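Local coordinates for protein ribonuclease (Chelonia mydas, PDB 2ZPO) that probably cleaves RNA on the 3' side of pyrimidine nucleotides, as a member of the pancreatic ribonuclease family, at residues 2-7 with 53-58; 20-25 with 77-82; 33-38 with 44-49; 103-108 with 113-118. All blocks are in the same frame, centred on the assembly; numbering follows the deposited sequence. Where two conformers were deposited one is given.

Contact 1 of 4, residues 2-7 with 53-58; sequences TRYEKF and SITTIC. With SO4 (sulfate ion), chain E.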
# COMPACT_ATOMS: atom_id res chain seq x y z
N THR A 2 -13.96 -8.18 -2.73
CA THR A 2 -13.17 -9.27 -2.20
C THR A 2 -12.00 -8.66 -1.44
O THR A 2 -11.66 -7.48 -1.67
CB THR A 2 -12.63 -10.20 -3.29
OG1 THR A 2 -11.66 -9.49 -4.08
CG2 THR A 2 -13.76 -10.66 -4.23
N ARG A 3 -11.39 -9.46 -0.58
CA ARG A 3 -10.24 -8.97 0.19
C ARG A 3 -9.12 -8.64 -0.79
O ARG A 3 -8.39 -7.66 -0.61
CB ARG A 3 -9.79 -10.00 1.22
CG ARG A 3 -10.76 -10.16 2.42
CD ARG A 3 -10.21 -11.13 3.43
NE ARG A 3 -10.14 -12.48 2.87
CZ ARG A 3 -9.34 -13.43 3.33
NH1 ARG A 3 -8.52 -13.21 4.35
NH2 ARG A 3 -9.36 -14.61 2.75
N TYR A 4 -9.01 -9.43 -1.85
CA TYR A 4 -8.00 -9.17 -2.88
C TYR A 4 -8.24 -7.83 -3.54
O TYR A 4 -7.29 -7.03 -3.67
CB TYR A 4 -7.99 -10.31 -3.90
CG TYR A 4 -7.03 -10.08 -5.04
CD1 TYR A 4 -5.64 -10.17 -4.84
CD2 TYR A 4 -7.48 -9.71 -6.29
CE1 TYR A 4 -4.75 -9.93 -5.90
CE2 TYR A 4 -6.61 -9.49 -7.34
CZ TYR A 4 -5.25 -9.60 -7.14
OH TYR A 4 -4.39 -9.36 -8.22
N GLU A 5 -9.48 -7.55 -3.95
CA GLU A 5 -9.83 -6.27 -4.55
C GLU A 5 -9.52 -5.11 -3.60
O GLU A 5 -9.08 -4.06 -4.03
CB GLU A 5 -11.31 -6.23 -4.96
CG GLU A 5 -11.57 -7.04 -6.23
CD GLU A 5 -13.03 -7.13 -6.57
OE1 GLU A 5 -13.87 -7.10 -5.63
OE2 GLU A 5 -13.33 -7.28 -7.78
N LYS A 6 -9.77 -5.32 -2.30
CA LYS A 6 -9.49 -4.27 -1.31
C LYS A 6 -7.99 -4.02 -1.21
O LYS A 6 -7.56 -2.88 -1.06
CB LYS A 6 -10.05 -4.65 0.06
CG LYS A 6 -9.71 -3.63 1.17
CD LYS A 6 -10.53 -3.89 2.40
CE LYS A 6 -10.21 -2.86 3.49
NZ LYS A 6 -11.26 -2.88 4.56
N PHE A 7 -7.21 -5.09 -1.32
CA PHE A 7 -5.75 -4.94 -1.30
C PHE A 7 -5.27 -4.13 -2.51
O PHE A 7 -4.44 -3.22 -2.34
CB PHE A 7 -5.04 -6.30 -1.25
CG PHE A 7 -3.54 -6.19 -1.26
CD1 PHE A 7 -2.84 -6.14 -2.46
CD2 PHE A 7 -2.82 -6.10 -0.05
CE1 PHE A 7 -1.44 -6.02 -2.47
CE2 PHE A 7 -1.42 -6.01 -0.04
CZ PHE A 7 -0.72 -5.94 -1.26
N SER A 53 2.99 -8.86 -10.06
CA SER A 53 4.28 -8.77 -9.36
C SER A 53 4.16 -8.91 -7.86
O SER A 53 5.02 -9.52 -7.20
CB SER A 53 4.95 -7.43 -9.68
OG SER A 53 5.39 -7.47 -11.04
N ILE A 54 3.11 -8.33 -7.31
CA ILE A 54 2.88 -8.40 -5.86
C ILE A 54 2.33 -9.76 -5.45
O ILE A 54 2.78 -10.32 -4.46
CB ILE A 54 2.01 -7.22 -5.36
CG1 ILE A 54 2.74 -5.89 -5.68
CG2 ILE A 54 1.74 -7.33 -3.83
CD1 ILE A 54 1.85 -4.67 -5.66
N THR A 55 1.44 -10.33 -6.25
CA THR A 55 0.89 -11.66 -5.95
C THR A 55 1.92 -12.80 -5.86
O THR A 55 1.77 -13.75 -5.07
CB THR A 55 -0.27 -12.01 -6.91
OG1 THR A 55 -1.30 -11.02 -6.79
CG2 THR A 55 -0.82 -13.40 -6.64
N THR A 56 3.01 -12.68 -6.62
CA THR A 56 3.99 -13.74 -6.59
C THR A 56 4.70 -13.79 -5.23
O THR A 56 5.31 -14.79 -4.92
CB THR A 56 5.00 -13.64 -7.73
OG1 THR A 56 5.81 -14.81 -7.74
CG2 THR A 56 5.87 -12.42 -7.57
N ILE A 57 4.58 -12.71 -4.45
CA ILE A 57 5.17 -12.69 -3.10
C ILE A 57 4.56 -13.82 -2.26
O ILE A 57 5.24 -14.40 -1.38
CB ILE A 57 4.98 -11.31 -2.40
CG1 ILE A 57 5.72 -10.21 -3.18
CG2 ILE A 57 5.49 -11.36 -0.94
CD1 ILE A 57 5.31 -8.84 -2.81
N CYS A 58 3.30 -14.14 -2.56
CA CYS A 58 2.58 -15.20 -1.83
C CYS A 58 3.08 -16.60 -2.19
O CYS A 58 2.74 -17.59 -1.52
CB CYS A 58 1.07 -15.08 -2.06
SG CYS A 58 0.42 -13.52 -1.54
S SO4 E . -13.07 -12.89 0.30
O1 SO4 E . -13.98 -11.76 0.10
O2 SO4 E . -12.93 -13.17 1.71
O3 SO4 E . -13.53 -14.05 -0.48
O4 SO4 E . -11.74 -12.47 -0.17
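Thr55 OG1 is hydrogen-bonded to Ala51 O, one turn back in its own helix, and also lies against the edge of the Tyr4 ring without bonding to it. Tyr4 CE1 lies 3.7 Å from Thr55 OG1, and the two side chains cross at about a right angle. Deeper in the protein, CE1 of Phe7 touches CG2 of Ile54 at 3.7 Å. This contact is apolar, and the methyl branch comes at the ring obliquely. CG of Phe7 stands anti to its backbone N (chi1 179°), which swings the ring out from helix 3-11 toward helix 51-55. Phe7 also meets the ring of His11, the probable proton acceptor. The start of helix 3-11 is closed by a capping box. Glu5 N donates to Thr2 OG1 at 2.9 Å, and Thr2 N returns the bond to Glu5 OE1 at 3.1 Å. Arg3 binds a sulfate through its backbone N, 3.1 Å from sulfate O4, and through NE; its NH2 is salt-bridged to Asp108. The two helices thus meet through van der Waals packing. Arg3 N and NE hold the sulfate, which suggests that this helix start could attract an anion.

Contact 2 of 4, residues 20-25 with 77-82; sequences PDTRTY and ALTTCR. With SO4 (sulfate ion), chain F; SO4 (sulfate ion), chain D.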
# COMPACT_ATOMS: atom_id res chain seq x y z
N PRO A 20 2.16 16.49 -8.65
CA PRO A 20 3.21 17.52 -8.58
C PRO A 20 4.27 17.27 -7.51
O PRO A 20 5.42 17.68 -7.68
CB PRO A 20 2.45 18.82 -8.28
CG PRO A 20 1.03 18.44 -8.02
CD PRO A 20 0.83 16.98 -8.23
N ASP A 21 3.87 16.61 -6.42
CA ASP A 21 4.79 16.33 -5.32
C ASP A 21 4.15 15.23 -4.47
O ASP A 21 3.00 14.87 -4.70
CB ASP A 21 5.02 17.59 -4.50
CG ASP A 21 3.71 18.29 -4.15
OD1 ASP A 21 2.88 17.71 -3.43
OD2 ASP A 21 3.51 19.45 -4.60
N THR A 22 4.88 14.72 -3.48
CA THR A 22 4.38 13.54 -2.75
C THR A 22 3.22 13.86 -1.80
O THR A 22 2.32 13.05 -1.62
CB THR A 22 5.51 12.84 -1.99
OG1 THR A 22 6.63 12.67 -2.87
CG2 THR A 22 5.04 11.49 -1.52
N ARG A 23 3.22 15.06 -1.23
CA ARG A 23 2.14 15.47 -0.35
C ARG A 23 0.83 15.46 -1.16
O ARG A 23 -0.19 14.93 -0.70
CB ARG A 23 2.46 16.88 0.19
CG ARG A 23 1.44 17.53 1.05
CD ARG A 23 1.77 19.03 1.21
NE ARG A 23 0.87 19.83 0.36
CZ ARG A 23 1.21 20.49 -0.75
NH1 ARG A 23 2.47 20.52 -1.20
NH2 ARG A 23 0.28 21.16 -1.41
N THR A 24 0.87 16.02 -2.37
CA THR A 24 -0.30 16.07 -3.24
C THR A 24 -0.68 14.67 -3.75
O THR A 24 -1.86 14.35 -3.82
CB THR A 24 -0.10 17.01 -4.47
OG1 THR A 24 0.31 18.33 -4.04
CG2 THR A 24 -1.37 17.13 -5.24
N TYR A 25 0.31 13.87 -4.12
CA TYR A 25 0.08 12.46 -4.45
C TYR A 25 -0.77 11.82 -3.34
O TYR A 25 -1.82 11.21 -3.59
CB TYR A 25 1.41 11.71 -4.59
CG TYR A 25 1.20 10.24 -4.84
CD1 TYR A 25 1.08 9.34 -3.78
CD2 TYR A 25 1.11 9.74 -6.15
CE1 TYR A 25 0.89 8.00 -4.02
CE2 TYR A 25 0.90 8.39 -6.41
CZ TYR A 25 0.78 7.52 -5.33
OH TYR A 25 0.56 6.18 -5.59
N ALA A 77 9.28 0.05 -5.91
CA ALA A 77 9.02 1.48 -5.72
C ALA A 77 7.78 1.60 -4.82
O ALA A 77 6.74 0.97 -5.07
CB ALA A 77 8.77 2.15 -7.05
N LEU A 78 7.88 2.44 -3.79
CA LEU A 78 6.81 2.65 -2.80
C LEU A 78 6.57 4.13 -2.56
O LEU A 78 7.51 4.93 -2.64
CB LEU A 78 7.20 2.05 -1.45
CG LEU A 78 7.63 0.59 -1.38
CD1 LEU A 78 7.98 0.25 0.04
CD2 LEU A 78 6.52 -0.34 -1.89
N THR A 79 5.32 4.48 -2.28
CA THR A 79 5.03 5.78 -1.69
C THR A 79 4.26 5.53 -0.40
O THR A 79 3.25 4.80 -0.40
CB THR A 79 4.19 6.66 -2.62
OG1 THR A 79 4.86 6.77 -3.88
CG2 THR A 79 3.99 8.09 -2.02
N THR A 80 4.73 6.15 0.67
CA THR A 80 4.13 5.99 1.99
C THR A 80 3.53 7.31 2.41
O THR A 80 4.20 8.35 2.37
CB THR A 80 5.16 5.45 3.03
OG1 THR A 80 5.79 4.28 2.50
CG2 THR A 80 4.48 5.11 4.31
N CYS A 81 2.24 7.26 2.78
CA CYS A 81 1.48 8.43 3.17
C CYS A 81 1.13 8.32 4.65
O CYS A 81 0.69 7.27 5.09
CB CYS A 81 0.19 8.51 2.35
SG CYS A 81 0.47 8.52 0.57
N ARG A 82 1.34 9.41 5.38
CA ARG A 82 1.04 9.48 6.81
C ARG A 82 0.25 10.76 7.07
O ARG A 82 0.61 11.83 6.60
CB ARG A 82 2.33 9.46 7.65
CG ARG A 82 2.92 8.05 7.81
CD ARG A 82 4.30 8.04 8.49
NE ARG A 82 4.27 8.42 9.91
CZ ARG A 82 4.13 7.56 10.93
NH1 ARG A 82 3.97 6.26 10.71
NH2 ARG A 82 4.12 8.01 12.18
S SO4 F . 5.43 11.31 10.93
O1 SO4 F . 4.19 11.13 10.18
O2 SO4 F . 5.59 12.73 11.27
O3 SO4 F . 5.37 10.53 12.16
O4 SO4 F . 6.57 10.89 10.12
S SO4 D . 10.17 12.08 -1.95
O1 SO4 D . 8.94 12.62 -1.35
O2 SO4 D . 10.81 11.09 -1.05
O3 SO4 D . 9.86 11.52 -3.26
O4 SO4 D . 11.13 13.18 -2.15
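Thr22 and Thr79 meet tip to tip through their methyl groups, with Thr22 CG2 3.6 Å from Thr79 CG2. The Thr79 methyl also touches the Tyr25 ring, where CD1 of Tyr25 is 3.6 Å from Thr79 CG2. Thr79 OG1 sits over one face of that ring. The sulfur of Cys81 lies at the ring edge, a looser contact. Chi1 of Thr22 (-48°) puts OG1 beside the backbone N and sends CG2 to the strand. Its hydroxyl turns to a sulfate instead, and Thr22 OG1 donates to sulfate O1 at 2.8 Å. With an alanine here, Thr79 CG2 would probably keep Tyr25 but lose the methyl that meets it tip to tip, and the sulfate would lose this hydroxyl donor.

The next shell fixes these groups. Thr79 OG1 is hydrogen-bonded to His48 and Arg16, and Tyr25 OH to Asp13. Arg16 also makes a cation-pi contact with Tyr25, and Cys81 is joined to Cys26 by a disulfide. Asp21 caps helix 22-32. Its OD1 accepts from Thr24 N at 2.8 Å, nearly in line with the C-O bond, and from Thr24 OG1 at 2.7 Å on the syn side, 30° out of the carboxylate plane. Farther along the strand, Arg82 clasps a second sulfate at its guanidinium edge. Arg82 NE is 2.7 Å from sulfate O1, and NH2 binds O3. Arg82 probably binds substrate, and this sulfate is consistent with an anion site there. Helix and strand therefore join through largely buried methyl and ring packing, with the hydroxyl of Thr79 satisfied by residues beyond the pair.

Contact 3 of 4, residues 33-38 with 44-49; sequences RGMTLP and NTFVHA. Unlike the reference sequence in segment 33-38: Leu37 (reference Ser).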
# COMPACT_ATOMS: atom_id res chain seq x y z
N ARG A 33 -8.89 6.50 -3.66
CA ARG A 33 -8.93 5.08 -3.34
C ARG A 33 -9.84 4.72 -2.16
O ARG A 33 -9.82 3.59 -1.68
CB ARG A 33 -7.50 4.55 -3.10
CG ARG A 33 -6.60 4.63 -4.30
CD ARG A 33 -7.16 3.83 -5.49
NE ARG A 33 -6.20 3.85 -6.61
CZ ARG A 33 -5.23 2.94 -6.79
NH1 ARG A 33 -5.12 1.93 -5.94
NH2 ARG A 33 -4.42 3.02 -7.83
N GLY A 34 -10.63 5.68 -1.68
CA GLY A 34 -11.69 5.35 -0.71
C GLY A 34 -11.23 5.33 0.73
O GLY A 34 -11.87 4.73 1.57
N MET A 35 -10.10 5.98 1.00
CA MET A 35 -9.47 5.90 2.32
C MET A 35 -9.61 7.17 3.19
O MET A 35 -8.96 7.30 4.24
CB MET A 35 -8.01 5.44 2.17
CG MET A 35 -7.89 3.94 1.90
SD MET A 35 -6.16 3.42 1.69
CE MET A 35 -5.81 4.12 0.08
N THR A 36 -10.50 8.08 2.79
CA THR A 36 -10.74 9.28 3.61
C THR A 36 -12.21 9.46 4.02
O THR A 36 -12.57 10.49 4.60
CB THR A 36 -10.22 10.57 2.96
OG1 THR A 36 -10.92 10.83 1.75
CG2 THR A 36 -8.72 10.46 2.65
N LEU A 37 -13.04 8.47 3.71
CA LEU A 37 -14.39 8.44 4.24
C LEU A 37 -14.71 7.06 4.79
O LEU A 37 -14.27 6.05 4.21
CB LEU A 37 -15.41 8.82 3.17
CG LEU A 37 -15.73 10.30 2.94
CD1 LEU A 37 -16.84 10.41 1.94
CD2 LEU A 37 -16.11 11.01 4.24
N PRO A 38 -15.44 7.00 5.92
CA PRO A 38 -15.95 8.14 6.70
C PRO A 38 -14.92 8.85 7.59
O PRO A 38 -15.21 9.92 8.13
CB PRO A 38 -17.05 7.50 7.56
CG PRO A 38 -16.60 6.08 7.73
CD PRO A 38 -15.86 5.70 6.49
N ASN A 44 -0.78 4.70 4.92
CA ASN A 44 -0.99 3.75 3.84
C ASN A 44 0.19 3.80 2.88
O ASN A 44 0.70 4.88 2.57
CB ASN A 44 -2.29 4.05 3.09
CG ASN A 44 -2.64 2.99 2.08
OD1 ASN A 44 -3.09 1.91 2.44
ND2 ASN A 44 -2.44 3.28 0.79
N THR A 45 0.65 2.62 2.48
CA THR A 45 1.67 2.50 1.45
C THR A 45 1.07 2.07 0.11
O THR A 45 0.31 1.08 0.03
CB THR A 45 2.77 1.51 1.88
OG1 THR A 45 3.42 2.00 3.07
CG2 THR A 45 3.79 1.31 0.75
N PHE A 46 1.46 2.78 -0.94
CA PHE A 46 1.12 2.40 -2.31
C PHE A 46 2.34 1.76 -2.91
O PHE A 46 3.46 2.29 -2.81
CB PHE A 46 0.73 3.65 -3.11
CG PHE A 46 -0.55 4.28 -2.63
CD1 PHE A 46 -1.79 3.74 -3.00
CD2 PHE A 46 -0.52 5.38 -1.76
CE1 PHE A 46 -3.00 4.33 -2.54
CE2 PHE A 46 -1.71 5.98 -1.31
CZ PHE A 46 -2.95 5.45 -1.70
N VAL A 47 2.15 0.58 -3.49
CA VAL A 47 3.26 -0.15 -4.10
C VAL A 47 3.14 0.06 -5.62
O VAL A 47 2.08 -0.19 -6.19
CB VAL A 47 3.19 -1.67 -3.76
CG1 VAL A 47 4.37 -2.37 -4.38
CG2 VAL A 47 3.16 -1.91 -2.23
N HIS A 48 4.24 0.48 -6.27
CA HIS A 48 4.22 0.76 -7.72
C HIS A 48 4.78 -0.42 -8.50
O HIS A 48 5.87 -0.37 -9.09
CB HIS A 48 4.96 2.08 -8.03
CG HIS A 48 4.54 3.18 -7.12
ND1 HIS A 48 3.21 3.53 -6.94
CD2 HIS A 48 5.25 3.96 -6.26
CE1 HIS A 48 3.13 4.50 -6.05
NE2 HIS A 48 4.35 4.78 -5.62
N ALA A 49 4.02 -1.50 -8.46
CA ALA A 49 4.31 -2.71 -9.24
C ALA A 49 2.94 -3.30 -9.57
O ALA A 49 1.94 -2.98 -8.93
CB ALA A 49 5.11 -3.70 -8.41
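Met35 packs tightly against Asn44 and Phe46 with the end of its side chain. Met35 SD is 3.5 Å from Asn44 OD1, and Met35 CE is 3.5 Å from Asn44 ND2. The same methyl reaches the next ring obliquely, with Met35 CE 3.6 Å from Phe46 CZ. A bend at chi3 of Met35 (-73°) brings the methyl to both partners. Asn44 ND2 stands 3.3 Å above the plane of the Phe46 ring, over its centre, so amide, methyl and ring form one close cluster. Both ends of the amide are bonded: OD1 accepts from Lys41 NZ and ND2 donates to Gln10 O.

The Arg33 side is looser and partly exposed. Arg33 CG lies 4.0 Å from Phe46 CE1, and the guanidinium plane is turned 84° from the ring. NH1 goes instead to the carbonyls of Arg9 and Val12. Between Arg33 and Met35, Gly34 has positive phi and is the C-prime residue of a Schellman motif that ends helix 22-32. After Met35 the chain leads away from 44-49. Asn44 and Lys41 probably bind substrate, and the close packing would probably limit how far the Asn44 amide can turn while it accepts from Lys41.

Contact 4 of 4, residues 103-108 with 113-118; sequences IRIACD and VHYDRA. With SO4 (sulfate ion), chain B; SO4 (sulfate ion), chain C.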
# COMPACT_ATOMS: atom_id res chain seq x y z
N ILE A 103 9.10 -5.69 0.66
CA ILE A 103 7.89 -5.53 1.47
C ILE A 103 7.45 -6.85 2.10
O ILE A 103 7.74 -7.94 1.59
CB ILE A 103 6.69 -4.92 0.65
CG1 ILE A 103 6.27 -5.82 -0.52
CG2 ILE A 103 7.05 -3.50 0.18
CD1 ILE A 103 4.99 -5.40 -1.25
N ARG A 104 6.70 -6.71 3.21
CA ARG A 104 6.15 -7.83 3.97
C ARG A 104 4.65 -7.68 3.89
O ARG A 104 4.10 -6.62 4.26
CB ARG A 104 6.62 -7.79 5.44
CG ARG A 104 6.03 -8.90 6.29
CD ARG A 104 6.67 -8.98 7.66
NE ARG A 104 8.04 -9.47 7.53
CZ ARG A 104 8.90 -9.53 8.53
NH1 ARG A 104 8.52 -9.14 9.75
NH2 ARG A 104 10.13 -9.98 8.30
N ILE A 105 4.00 -8.67 3.31
CA ILE A 105 2.54 -8.67 3.18
C ILE A 105 1.93 -9.91 3.88
O ILE A 105 2.65 -10.84 4.19
CB ILE A 105 2.08 -8.56 1.68
CG1 ILE A 105 2.50 -9.80 0.87
CG2 ILE A 105 2.62 -7.28 1.05
CD1 ILE A 105 1.95 -9.81 -0.58
N ALA A 106 0.62 -9.88 4.13
CA ALA A 106 -0.09 -11.09 4.57
C ALA A 106 -0.76 -11.70 3.37
O ALA A 106 -1.43 -10.99 2.60
CB ALA A 106 -1.14 -10.74 5.62
N CYS A 107 -0.58 -13.01 3.22
CA CYS A 107 -1.26 -13.76 2.17
C CYS A 107 -2.31 -14.72 2.74
O CYS A 107 -2.24 -15.17 3.91
CB CYS A 107 -0.27 -14.50 1.28
SG CYS A 107 0.97 -13.43 0.45
N ASP A 108 -3.32 -15.00 1.93
CA ASP A 108 -4.26 -16.08 2.26
C ASP A 108 -4.57 -16.84 0.99
O ASP A 108 -5.01 -16.26 0.02
CB ASP A 108 -5.54 -15.52 2.87
CG ASP A 108 -6.50 -16.61 3.38
OD1 ASP A 108 -6.10 -17.79 3.49
OD2 ASP A 108 -7.66 -16.29 3.70
N VAL A 113 -3.67 -10.16 0.99
CA VAL A 113 -4.86 -9.62 1.67
C VAL A 113 -4.55 -8.40 2.56
O VAL A 113 -5.43 -7.59 2.81
CB VAL A 113 -5.64 -10.71 2.46
CG1 VAL A 113 -6.26 -11.74 1.48
CG2 VAL A 113 -4.74 -11.40 3.44
N HIS A 114 -3.32 -8.28 3.03
CA HIS A 114 -2.95 -7.08 3.79
C HIS A 114 -1.51 -6.68 3.52
O HIS A 114 -0.65 -7.50 3.21
CB HIS A 114 -3.07 -7.30 5.31
CG HIS A 114 -4.41 -7.82 5.75
ND1 HIS A 114 -5.57 -7.11 5.58
CD2 HIS A 114 -4.75 -8.99 6.35
CE1 HIS A 114 -6.59 -7.82 6.05
NE2 HIS A 114 -6.11 -8.96 6.52
N TYR A 115 -1.24 -5.39 3.67
CA TYR A 115 0.13 -4.90 3.62
C TYR A 115 0.60 -4.79 5.06
O TYR A 115 -0.09 -4.18 5.88
CB TYR A 115 0.16 -3.54 2.92
CG TYR A 115 1.55 -2.94 2.81
CD1 TYR A 115 2.34 -3.21 1.70
CD2 TYR A 115 2.09 -2.15 3.83
CE1 TYR A 115 3.63 -2.69 1.59
CE2 TYR A 115 3.37 -1.60 3.71
CZ TYR A 115 4.13 -1.87 2.60
OH TYR A 115 5.40 -1.37 2.45
N ASP A 116 1.77 -5.33 5.36
CA ASP A 116 2.31 -5.20 6.72
C ASP A 116 3.26 -4.02 6.85
O ASP A 116 2.93 -3.03 7.49
CB ASP A 116 2.93 -6.49 7.22
CG ASP A 116 3.38 -6.37 8.65
OD1 ASP A 116 2.73 -5.59 9.38
OD2 ASP A 116 4.33 -7.05 9.05
N ARG A 117 4.44 -4.11 6.23
CA ARG A 117 5.42 -3.04 6.34
C ARG A 117 6.48 -3.19 5.25
O ARG A 117 6.57 -4.25 4.62
CB ARG A 117 6.07 -3.07 7.73
CG ARG A 117 6.91 -4.30 8.06
CD ARG A 117 7.61 -4.03 9.39
NE ARG A 117 8.49 -5.09 9.84
CZ ARG A 117 9.76 -5.21 9.48
NH1 ARG A 117 10.31 -4.34 8.64
NH2 ARG A 117 10.49 -6.22 9.97
N ALA A 118 7.26 -2.13 5.06
CA ALA A 118 8.50 -2.21 4.29
C ALA A 118 9.58 -2.86 5.14
O ALA A 118 9.58 -2.72 6.38
CB ALA A 118 8.93 -0.82 3.85
S SO4 B . -4.45 -3.43 5.19
O1 SO4 B . -4.77 -2.11 4.66
O2 SO4 B . -4.49 -3.44 6.65
O3 SO4 B . -5.39 -4.47 4.69
O4 SO4 B . -3.09 -3.77 4.82
S SO4 C . 6.67 0.94 7.62
O1 SO4 C . 6.36 2.35 7.33
O2 SO4 C . 7.93 0.84 8.34
O3 SO4 C . 5.64 0.31 8.46
O4 SO4 C . 6.73 0.23 6.34
O HOH W 1 6.07 -7.75 10.78
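The Tyr115 ring lies across the side chains of Ile103 and Ile105 at about a right angle to each. Ile103 CG2 fits against the ring edge, 3.5 Å from Tyr115 OH. Ile105 CG2 approaches the ring obliquely near CD1. Ile105 CB presses on the opposing backbone, 3.3 Å from His114 O. Among the residues Arg104, Ala106, His114 and Arg117, the small Ala106 leaves room for the His114 side chain, and its CB sits at the imidazole edge.

The strands form an antiparallel beta hairpin broken by two classic beta bulges. Val113 and His114 both face Ala106, while Asp116 and Arg117 both face Arg104. Arg104 O accepts from Asp116 N at 2.9 Å and from Arg117 N at 3.2 Å. Arg104 N donates to Arg117 O at 2.8 Å.

Arg104 runs beside Asp116 and Arg117, pointing the same way. Arg117 NH2 lies over one face of its guanidinium, 3.5 Å from Arg104 NH1. Asp71 forms a salt bridge with Arg104 NE, and a water bridges Arg104 NH1 and OD2 of one Asp116 conformer. The like charges are probably eased by Asp71 and, through the water, Asp116. If an alanine stood in place of Arg104, Asp71 would probably lose this counter-charge and the water its donor.

In one of its two conformers, His114, the probable proton donor, donates from ND1 to sulfate O3. Tyr115 N binds the same sulfate's O4 at 2.7 Å.

Overall arrangement
Contacts 1 and 4 are closest, with centres about 9 Å apart. The Cys58-Cys107 disulfide joins them, and Phe7 CE2 packs 3.6 Å from His114 C. Contacts 2 and 3 share neighbouring strands of the sheet; their centres are about 11 Å apart, and Thr79 O is 2.7 Å from Phe46 N. Contact 3 meets contact 4 where Thr45 CG2 lies 3.6 Å from Tyr115 OH. Contacts 1 and 2 do not touch and sit on opposite sides of the chain's centre. Contacts 1, 3 and 4 all border His11, which, with His114, binds a sulfate in the probable active site. Contact 2 adds Arg82, a probable substrate-binding residue farther off.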